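Trans-4-hydroxy-L-proline dehydratase (Clostridioides difficile 70-100-2010, PDB 6VXC) uses a glycyl radical to dehydrate trans-4-hydroxy-L-proline to (S)-1-pyrroline-5-carboxylate in the anaerobic breakdown of hydroxyproline. Local coordinates at residues Gln278-Tyr283 and Glu329-Leu334; Gly303-His308 and Cys333-Phe338; Asp325-Leu330 and Ser380-Asp385. All coordinates share one frame; numbering follows the deposited sequence.

Contact 1. Residues Gln278-Tyr283 and Glu329-Leu334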
loop_
_atom_site.group_PDB
_atom_site.type_symbol
_atom_site.label_atom_id
_atom_site.label_comp_id
_atom_site.label_asym_id
_atom_site.label_seq_id
_atom_site.Cartn_x
_atom_site.Cartn_y
_atom_site.Cartn_z
ATOM N N GLN A 278 -21.299 1.663 17.011
ATOM C CA GLN A 278 -20.443 2.780 17.407
ATOM C C GLN A 278 -18.977 2.484 17.136
ATOM O O GLN A 278 -18.218 3.405 16.824
ATOM C CB GLN A 278 -20.639 3.117 18.886
ATOM C CG GLN A 278 -21.968 3.780 19.150
ATOM C CD GLN A 278 -22.368 3.764 20.607
ATOM O OE1 GLN A 278 -21.555 3.503 21.494
ATOM N NE2 GLN A 278 -23.626 4.048 20.860
ATOM N N ALA A 279 -18.564 1.220 17.280
ATOM C CA ALA A 279 -17.181 0.848 17.002
ATOM C C ALA A 279 -16.829 1.092 15.541
ATOM O O ALA A 279 -15.735 1.577 15.230
ATOM C CB ALA A 279 -16.927 -0.604 17.391
ATOM N N ILE A 280 -17.748 0.771 14.632
ATOM C CA ILE A 280 -17.489 0.999 13.215
ATOM C C ILE A 280 -17.458 2.489 12.906
ATOM O O ILE A 280 -16.597 2.962 12.154
ATOM C CB ILE A 280 -18.515 0.243 12.347
ATOM C CG1 ILE A 280 -18.298 -1.277 12.455
ATOM C CG2 ILE A 280 -18.481 0.752 10.905
ATOM C CD1 ILE A 280 -19.369 -2.088 11.784
ATOM N N GLN A 281 -18.394 3.254 13.474
ATOM C CA GLN A 281 -18.405 4.691 13.228
ATOM C C GLN A 281 -17.174 5.366 13.824
ATOM O O GLN A 281 -16.615 6.281 13.213
ATOM C CB GLN A 281 -19.690 5.314 13.783
ATOM C CG GLN A 281 -19.818 6.837 13.570
ATOM C CD GLN A 281 -19.960 7.237 12.101
ATOM O OE1 GLN A 281 -21.017 7.068 11.512
ATOM N NE2 GLN A 281 -18.899 7.798 11.516
ATOM N N MET A 282 -16.728 4.921 15.000
ATOM C CA MET A 282 -15.484 5.448 15.568
ATOM C C MET A 282 -14.309 5.189 14.623
ATOM O O MET A 282 -13.537 6.102 14.313
ATOM C CB MET A 282 -15.219 4.834 16.952
ATOM C CG MET A 282 -13.809 5.071 17.534
ATOM S SD MET A 282 -13.469 6.796 18.017
ATOM C CE MET A 282 -13.869 6.710 19.752
ATOM N N TYR A 283 -14.168 3.954 14.134
ATOM C CA TYR A 283 -13.083 3.689 13.202
ATOM C C TYR A 283 -13.164 4.620 12.002
ATOM O O TYR A 283 -12.152 5.200 11.591
ATOM C CB TYR A 283 -13.056 2.232 12.716
ATOM C CG TYR A 283 -12.081 2.197 11.562
ATOM C CD1 TYR A 283 -10.712 2.185 11.794
ATOM C CD2 TYR A 283 -12.519 2.361 10.257
ATOM C CE1 TYR A 283 -9.818 2.246 10.757
ATOM C CE2 TYR A 283 -11.622 2.433 9.209
ATOM C CZ TYR A 283 -10.277 2.385 9.473
ATOM O OH TYR A 283 -9.391 2.455 8.445
ATOM N N GLU A 329 -25.010 -5.769 7.505
ATOM C CA GLU A 329 -25.456 -4.543 6.857
ATOM C C GLU A 329 -24.518 -3.383 7.191
ATOM O O GLU A 329 -24.175 -2.577 6.319
ATOM C CB GLU A 329 -26.900 -4.221 7.267
ATOM C CG GLU A 329 -27.453 -2.930 6.640
ATOM C CD GLU A 329 -28.894 -2.610 7.060
ATOM O OE1 GLU A 329 -29.631 -2.014 6.261
ATOM O OE2 GLU A 329 -29.272 -2.921 8.198
ATOM N N LEU A 330 -24.095 -3.288 8.448
ATOM C CA LEU A 330 -23.195 -2.209 8.845
ATOM C C LEU A 330 -21.843 -2.338 8.149
ATOM O O LEU A 330 -21.253 -1.336 7.746
ATOM C CB LEU A 330 -23.036 -2.181 10.365
ATOM C CG LEU A 330 -24.260 -1.634 11.096
ATOM C CD1 LEU A 330 -24.238 -1.971 12.579
ATOM C CD2 LEU A 330 -24.362 -0.132 10.891
ATOM N N LEU A 331 -21.343 -3.564 7.993
ATOM C CA LEU A 331 -20.077 -3.762 7.297
ATOM C C LEU A 331 -20.199 -3.500 5.804
ATOM O O LEU A 331 -19.251 -3.008 5.190
ATOM C CB LEU A 331 -19.544 -5.173 7.545
ATOM C CG LEU A 331 -18.945 -5.344 8.937
ATOM C CD1 LEU A 331 -18.553 -6.770 9.197
ATOM C CD2 LEU A 331 -17.741 -4.406 9.106
ATOM N N GLU A 332 -21.341 -3.825 5.196
ATOM C CA GLU A 332 -21.538 -3.454 3.798
ATOM C C GLU A 332 -21.544 -1.945 3.645
ATOM O O GLU A 332 -20.995 -1.410 2.678
ATOM C CB GLU A 332 -22.829 -4.080 3.246
ATOM C CG GLU A 332 -22.664 -5.588 2.999
ATOM C CD GLU A 332 -23.885 -6.314 2.404
ATOM O OE1 GLU A 332 -24.895 -5.664 2.037
ATOM O OE2 GLU A 332 -23.809 -7.562 2.312
ATOM N N CYS A 333 -22.123 -1.240 4.614
ATOM C CA CYS A 333 -22.029 0.215 4.616
ATOM C C CYS A 333 -20.578 0.669 4.697
ATOM O O CYS A 333 -20.156 1.548 3.942
ATOM C CB CYS A 333 -22.843 0.802 5.776
ATOM S SG CYS A 333 -24.642 0.717 5.608
ATOM N N LEU A 334 -19.808 0.087 5.622
ATOM C CA LEU A 334 -18.385 0.395 5.749
ATOM C C LEU A 334 -17.636 0.167 4.437
ATOM O O LEU A 334 -16.833 1.007 4.015
ATOM C CB LEU A 334 -17.765 -0.447 6.863
ATOM C CG LEU A 334 -16.283 -0.116 7.114
ATOM C CD1 LEU A 334 -16.107 1.379 7.416
ATOM C CD2 LEU A 334 -15.707 -0.959 8.231
#
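I280 faces L330, L331 and L334 across two helical segments that run almost parallel, 9° apart, with their axes 10.8 Å from each other at closest approach. The backbones come nearest at I280 and L334, whose CA atoms are 7.5 Å apart, so at this spacing the gap is bridged by side chains alone.

I280 does the bridging from one side, and its two branches divide the work. The longer branch leaves beside the backbone N (chi1 -69°) and then stretches out (chi2 172°), which carries CD1 across to the opposite helix. There the methyl lies 3.9 Å from CB of L330, near the root of that side chain, and equally 3.9 Å from CD2 of L331. The I280 side chain meets L331 at about a right angle. L331 does not point straight at its partner from CB, but the CD2 branch swings round to meet CD1. The shorter branch of I280, CG2, is directed instead to L334, with CG2 and the CD2 of L334 4.2 Å apart.

Further side chains close in around it: Y276 lies against both L330 and L331, W284 against L334, and I89 of a loop against I280. On the far flank of 329-334, E329 forms a salt bridge with R28 of helix 27-38.

The result is a small, buried and wholly apolar interface between helices 276-293 and 324-339, part of the helical packing of the pyruvate formate-lyase-like portion of a glycyl radical enzyme.

Contact 2. Residues Gly303-His308 and Cys333-Phe338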
loop_
_atom_site.group_PDB
_atom_site.type_symbol
_atom_site.label_atom_id
_atom_site.label_comp_id
_atom_site.label_asym_id
_atom_site.label_seq_id
_atom_site.Cartn_x
_atom_site.Cartn_y
_atom_site.Cartn_z
ATOM N N GLY A 303 -7.192 -2.857 10.166
ATOM C CA GLY A 303 -6.301 -3.983 10.382
ATOM C C GLY A 303 -7.054 -5.249 10.734
ATOM O O GLY A 303 -7.738 -5.812 9.878
ATOM N N ARG A 304 -6.935 -5.711 11.982
ATOM C CA ARG A 304 -7.545 -6.966 12.422
ATOM C C ARG A 304 -8.995 -6.717 12.856
ATOM O O ARG A 304 -9.373 -6.874 14.018
ATOM C CB ARG A 304 -6.704 -7.590 13.533
ATOM C CG ARG A 304 -5.222 -7.810 13.168
ATOM C CD ARG A 304 -4.984 -9.013 12.207
ATOM N NE ARG A 304 -5.244 -10.257 12.919
ATOM C CZ ARG A 304 -6.335 -10.996 12.755
ATOM N NH1 ARG A 304 -7.247 -10.630 11.867
ATOM N NH2 ARG A 304 -6.512 -12.085 13.484
ATOM N N LEU A 305 -9.795 -6.323 11.860
ATOM C CA LEU A 305 -11.159 -5.871 12.101
ATOM C C LEU A 305 -11.993 -6.931 12.815
ATOM O O LEU A 305 -12.732 -6.603 13.741
ATOM C CB LEU A 305 -11.810 -5.465 10.774
ATOM C CG LEU A 305 -13.252 -4.956 10.802
ATOM C CD1 LEU A 305 -13.386 -3.710 11.662
ATOM C CD2 LEU A 305 -13.768 -4.693 9.376
ATOM N N ASP A 306 -11.869 -8.210 12.422
ATOM C CA ASP A 306 -12.692 -9.236 13.061
ATOM C C ASP A 306 -12.323 -9.422 14.531
ATOM O O ASP A 306 -13.181 -9.802 15.332
ATOM C CB ASP A 306 -12.648 -10.594 12.301
ATOM C CG ASP A 306 -11.225 -11.187 12.091
ATOM O OD1 ASP A 306 -10.220 -10.618 12.554
ATOM O OD2 ASP A 306 -11.148 -12.279 11.445
ATOM N N GLN A 307 -11.068 -9.154 14.912
ATOM C CA GLN A 307 -10.704 -9.238 16.324
ATOM C C GLN A 307 -11.287 -8.071 17.119
ATOM O O GLN A 307 -11.736 -8.253 18.255
ATOM C CB GLN A 307 -9.183 -9.287 16.492
ATOM C CG GLN A 307 -8.476 -10.412 15.694
ATOM C CD GLN A 307 -9.071 -11.776 15.960
ATOM O OE1 GLN A 307 -8.960 -12.316 17.070
ATOM N NE2 GLN A 307 -9.735 -12.333 14.952
ATOM N N HIS A 308 -11.300 -6.870 16.544
ATOM C CA HIS A 308 -11.781 -5.714 17.295
ATOM C C HIS A 308 -13.300 -5.741 17.441
ATOM O O HIS A 308 -13.827 -5.336 18.481
ATOM C CB HIS A 308 -11.314 -4.413 16.630
ATOM C CG HIS A 308 -9.828 -4.329 16.495
ATOM N ND1 HIS A 308 -9.199 -4.085 15.292
ATOM C CD2 HIS A 308 -8.843 -4.527 17.402
ATOM C CE1 HIS A 308 -7.891 -4.120 15.469
ATOM N NE2 HIS A 308 -7.649 -4.385 16.740
ATOM N N CYS A 333 -22.123 -1.240 4.614
ATOM C CA CYS A 333 -22.029 0.215 4.616
ATOM C C CYS A 333 -20.578 0.669 4.697
ATOM O O CYS A 333 -20.156 1.548 3.942
ATOM C CB CYS A 333 -22.843 0.802 5.776
ATOM S SG CYS A 333 -24.642 0.717 5.608
ATOM N N LEU A 334 -19.808 0.087 5.622
ATOM C CA LEU A 334 -18.385 0.395 5.749
ATOM C C LEU A 334 -17.636 0.167 4.437
ATOM O O LEU A 334 -16.833 1.007 4.015
ATOM C CB LEU A 334 -17.765 -0.447 6.863
ATOM C CG LEU A 334 -16.283 -0.116 7.114
ATOM C CD1 LEU A 334 -16.107 1.379 7.416
ATOM C CD2 LEU A 334 -15.707 -0.959 8.231
ATOM N N TRP A 335 -17.874 -0.982 3.794
ATOM C CA TRP A 335 -17.214 -1.286 2.528
ATOM C C TRP A 335 -17.448 -0.179 1.511
ATOM O O TRP A 335 -16.511 0.282 0.843
ATOM C CB TRP A 335 -17.716 -2.632 1.984
ATOM C CG TRP A 335 -16.715 -3.758 2.123
ATOM C CD1 TRP A 335 -16.239 -4.542 1.132
ATOM C CD2 TRP A 335 -16.052 -4.184 3.321
ATOM N NE1 TRP A 335 -15.327 -5.439 1.623
ATOM C CE2 TRP A 335 -15.195 -5.244 2.967
ATOM C CE3 TRP A 335 -16.117 -3.790 4.660
ATOM C CZ2 TRP A 335 -14.406 -5.912 3.896
ATOM C CZ3 TRP A 335 -15.319 -4.449 5.590
ATOM C CH2 TRP A 335 -14.481 -5.500 5.205
ATOM N N VAL A 336 -18.698 0.278 1.399
ATOM C CA VAL A 336 -19.008 1.349 0.463
ATOM C C VAL A 336 -18.252 2.622 0.837
ATOM O O VAL A 336 -17.783 3.353 -0.040
ATOM C CB VAL A 336 -20.529 1.591 0.405
ATOM C CG1 VAL A 336 -20.822 2.866 -0.359
ATOM C CG2 VAL A 336 -21.258 0.382 -0.208
ATOM N N LYS A 337 -18.126 2.914 2.138
ATOM C CA LYS A 337 -17.409 4.126 2.545
ATOM C C LYS A 337 -15.962 4.106 2.059
ATOM O O LYS A 337 -15.461 5.109 1.537
ATOM C CB LYS A 337 -17.455 4.324 4.057
ATOM C CG LYS A 337 -18.843 4.497 4.649
ATOM C CD LYS A 337 -19.625 5.668 4.008
ATOM C CE LYS A 337 -18.929 7.002 4.082
ATOM N NZ LYS A 337 -19.721 8.129 3.461
ATOM N N PHE A 338 -15.272 2.975 2.232
ATOM C CA PHE A 338 -13.936 2.835 1.656
ATOM C C PHE A 338 -13.961 3.114 0.152
ATOM O O PHE A 338 -13.120 3.851 -0.373
ATOM C CB PHE A 338 -13.389 1.427 1.899
ATOM C CG PHE A 338 -12.857 1.177 3.284
ATOM C CD1 PHE A 338 -11.623 1.667 3.675
ATOM C CD2 PHE A 338 -13.568 0.368 4.176
ATOM C CE1 PHE A 338 -11.120 1.394 4.932
ATOM C CE2 PHE A 338 -13.080 0.098 5.430
ATOM C CZ PHE A 338 -11.855 0.606 5.816
#
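L305 meets the indole of W335 at its edge: CD2 sits near the ring plane, 4.1 Å from CZ3, and does not lie over a face. The two side chains slide past one another in opposite directions. With CG anti to the backbone N (chi1 -180°), L305 projects from the first turn of its helix, and the same CD2 also approaches CD2 of L334 at 4.4 Å. The W335 ring is set by an unusual chi1 of -106°, which brings its six-membered portion to the leucine.

This is where the start of helix 305-318 packs on helix 324-339, and both lean on strand 362-366, an outermost strand of a five-stranded mixed sheet; I363 touches L305, W335 and F338.

R304, the N-cap of helix 305-318 and the centre of an inverse gamma turn, takes no part in this packing. CG of Q307 lies over one face of its guanidinium, toward the rim. NH1 of R304 makes a salt bridge to OD1 of D306 at 3.1 Å, though as a hydrogen bond it is weak. The same oxygen takes a straighter bond (166°) from NE2 of Q307 at 3.0 Å, arriving well above the carboxylate plane, while OD2 of D306 accepts the backbone N of G366.

Contact 3. Residues Asp325-Leu330 and Ser380-Asp385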
loop_
_atom_site.group_PDB
_atom_site.type_symbol
_atom_site.label_atom_id
_atom_site.label_comp_id
_atom_site.label_asym_id
_atom_site.label_seq_id
_atom_site.Cartn_x
_atom_site.Cartn_y
_atom_site.Cartn_z
ATOM N N ASP A 325 -27.595 -10.160 10.528
ATOM C CA ASP A 325 -27.969 -9.367 9.361
ATOM C C ASP A 325 -27.586 -7.901 9.532
ATOM O O ASP A 325 -27.086 -7.268 8.595
ATOM C CB ASP A 325 -29.466 -9.491 9.101
ATOM C CG ASP A 325 -29.830 -10.780 8.380
ATOM O OD1 ASP A 325 -28.926 -11.493 7.902
ATOM O OD2 ASP A 325 -31.035 -11.056 8.278
ATOM N N ARG A 326 -27.870 -7.325 10.708
ATOM C CA ARG A 326 -27.546 -5.916 10.917
ATOM C C ARG A 326 -26.037 -5.721 11.006
ATOM O O ARG A 326 -25.512 -4.724 10.507
ATOM C CB ARG A 326 -28.239 -5.382 12.175
ATOM C CG ARG A 326 -27.922 -3.906 12.529
ATOM C CD ARG A 326 -28.463 -2.922 11.484
ATOM N NE ARG A 326 -28.780 -1.609 12.056
ATOM C CZ ARG A 326 -29.603 -0.729 11.493
ATOM N NH1 ARG A 326 -30.267 -1.054 10.392
ATOM N NH2 ARG A 326 -29.826 0.438 12.077
ATOM N N ALA A 327 -25.330 -6.669 11.632
ATOM C CA ALA A 327 -23.865 -6.634 11.639
ATOM C C ALA A 327 -23.297 -6.693 10.229
ATOM O O ALA A 327 -22.322 -5.998 9.919
ATOM C CB ALA A 327 -23.302 -7.770 12.483
ATOM N N GLN A 328 -23.876 -7.532 9.362
ATOM C CA GLN A 328 -23.433 -7.569 7.977
ATOM C C GLN A 328 -23.802 -6.287 7.251
ATOM O O GLN A 328 -22.999 -5.761 6.472
ATOM C CB GLN A 328 -24.036 -8.769 7.250
ATOM C CG GLN A 328 -23.633 -8.817 5.794
ATOM C CD GLN A 328 -23.986 -10.144 5.118
ATOM O OE1 GLN A 328 -24.411 -11.107 5.773
ATOM N NE2 GLN A 328 -23.790 -10.205 3.808
ATOM N N GLU A 329 -25.010 -5.769 7.505
ATOM C CA GLU A 329 -25.456 -4.543 6.857
ATOM C C GLU A 329 -24.518 -3.383 7.191
ATOM O O GLU A 329 -24.175 -2.577 6.319
ATOM C CB GLU A 329 -26.900 -4.221 7.267
ATOM C CG GLU A 329 -27.453 -2.930 6.640
ATOM C CD GLU A 329 -28.894 -2.610 7.060
ATOM O OE1 GLU A 329 -29.631 -2.014 6.261
ATOM O OE2 GLU A 329 -29.272 -2.921 8.198
ATOM N N LEU A 330 -24.095 -3.288 8.448
ATOM C CA LEU A 330 -23.195 -2.209 8.845
ATOM C C LEU A 330 -21.843 -2.338 8.149
ATOM O O LEU A 330 -21.253 -1.336 7.746
ATOM C CB LEU A 330 -23.036 -2.181 10.365
ATOM C CG LEU A 330 -24.260 -1.634 11.096
ATOM C CD1 LEU A 330 -24.238 -1.971 12.579
ATOM C CD2 LEU A 330 -24.362 -0.132 10.891
ATOM N N SER A 380 -15.504 -12.900 11.337
ATOM C CA SER A 380 -14.657 -13.296 10.213
ATOM C C SER A 380 -15.495 -13.795 9.051
ATOM O O SER A 380 -15.238 -13.455 7.887
ATOM C CB SER A 380 -13.659 -14.386 10.628
ATOM O OG SER A 380 -13.020 -14.110 11.850
ATOM N N TYR A 381 -16.481 -14.638 9.346
ATOM C CA TYR A 381 -17.324 -15.168 8.286
ATOM C C TYR A 381 -18.253 -14.104 7.728
ATOM O O TYR A 381 -18.540 -14.113 6.529
ATOM C CB TYR A 381 -18.104 -16.384 8.791
ATOM C CG TYR A 381 -17.250 -17.619 8.865
ATOM C CD1 TYR A 381 -16.844 -18.260 7.700
ATOM C CD2 TYR A 381 -16.843 -18.142 10.088
ATOM C CE1 TYR A 381 -16.062 -19.398 7.733
ATOM C CE2 TYR A 381 -16.051 -19.281 10.143
ATOM C CZ TYR A 381 -15.664 -19.906 8.957
ATOM O OH TYR A 381 -14.888 -21.041 9.005
ATOM N N ILE A 382 -18.713 -13.171 8.572
ATOM C CA ILE A 382 -19.499 -12.053 8.067
ATOM C C ILE A 382 -18.676 -11.228 7.072
ATOM O O ILE A 382 -19.169 -10.857 6.005
ATOM C CB ILE A 382 -20.038 -11.196 9.230
ATOM C CG1 ILE A 382 -20.950 -12.013 10.156
ATOM C CG2 ILE A 382 -20.834 -10.036 8.701
ATOM C CD1 ILE A 382 -21.366 -11.256 11.438
ATOM N N ILE A 383 -17.409 -10.942 7.396
ATOM C CA ILE A 383 -16.566 -10.164 6.480
ATOM C C ILE A 383 -16.409 -10.879 5.138
ATOM O O ILE A 383 -16.506 -10.260 4.071
ATOM C CB ILE A 383 -15.201 -9.877 7.131
ATOM C CG1 ILE A 383 -15.390 -8.894 8.300
ATOM C CG2 ILE A 383 -14.190 -9.359 6.082
ATOM C CD1 ILE A 383 -14.182 -8.752 9.222
ATOM N N LEU A 384 -16.175 -12.195 5.164
ATOM C CA LEU A 384 -16.102 -12.941 3.908
ATOM C C LEU A 384 -17.403 -12.832 3.115
ATOM O O LEU A 384 -17.377 -12.638 1.893
ATOM C CB LEU A 384 -15.741 -14.402 4.174
ATOM C CG LEU A 384 -14.332 -14.722 4.676
ATOM C CD1 LEU A 384 -14.074 -16.223 4.596
ATOM C CD2 LEU A 384 -13.266 -13.953 3.885
ATOM N N ASP A 385 -18.552 -12.903 3.799
ATOM C CA ASP A 385 -19.825 -12.731 3.104
ATOM C C ASP A 385 -19.953 -11.335 2.492
ATOM O O ASP A 385 -20.456 -11.194 1.371
ATOM C CB ASP A 385 -21.007 -12.994 4.043
ATOM C CG ASP A 385 -21.197 -14.468 4.366
ATOM O OD1 ASP A 385 -20.693 -15.330 3.614
ATOM O OD2 ASP A 385 -21.861 -14.758 5.379
#
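I382 packs against A327 and Q328 where helical segments 325-330 and 380-385 cross at -54°, their axes 9.7 Å apart. The backbones are closest at Q328 and I382, with 6.0 Å between their CA atoms.

The apolar part of the contact belongs to I382, which points at the other helix and splits its two branches between neighbouring residues. CG2 settles against the base of Q328, 3.7 Å from the CA and equally close to the CB of that residue, so the methyl touches the backbone as well as the side chain. The longer branch, placed beside the backbone N by chi1 of -61° and then extended, brings CD1 to 4.1 Å from CB of A327.

A second, looser touch involves a polar side chain without a polar bond across the interface. Q328 starts with CG anti to its own N (chi1 178°) and stays extended, so that NE2 arrives 3.9 Å from CB of D385. The two side chains meet at about a right angle. Their polar ends are engaged with other residues: NE2 of Q328 gives a hydrogen bond to OE2 of E332 on its own helix, while the D385 carboxylate is held by two arginines, OD2 by R324 and OD1 by R412.

The remaining charge pair lies within 325-330, where NH1 of R326 forms a salt bridge with OE2 of E329 at 3.0 Å.

Y313 of helix 305-318 packs on both A327 and I382, and Y276 of helix 276-293 bonds through its OH to the carbonyl of A327. L384 faces helix 407-418. Helix 378-390 itself connects the adjacent parallel strands 362-366 and 396-401, a beta-alpha-beta crossover, and helix 324-339 packs against this connecting helix.

Overall arrangement
All three contacts use helix 324-339, which meets helix 276-293 in contact 1, helix 305-318 in contact 2 and helix 378-390 in contact 3. The centre of contact 1 is about 7 Å from that of contact 2, and contact 3 is centred about 10 Å from each of them. L331 joins them: its CD2 lies 4.0 Å from CD2 of L305, and its CD1 3.9 Å from CG1 of I383. Contacts 2 and 3 also meet through a probable hydrogen bond between OD2 of D306 and OG of S380, 2.6 Å apart. The cluster lies away from C454 and E456, the probable catalytic residues, and from G785, which carries the radical in the activated enzyme but not in this structure.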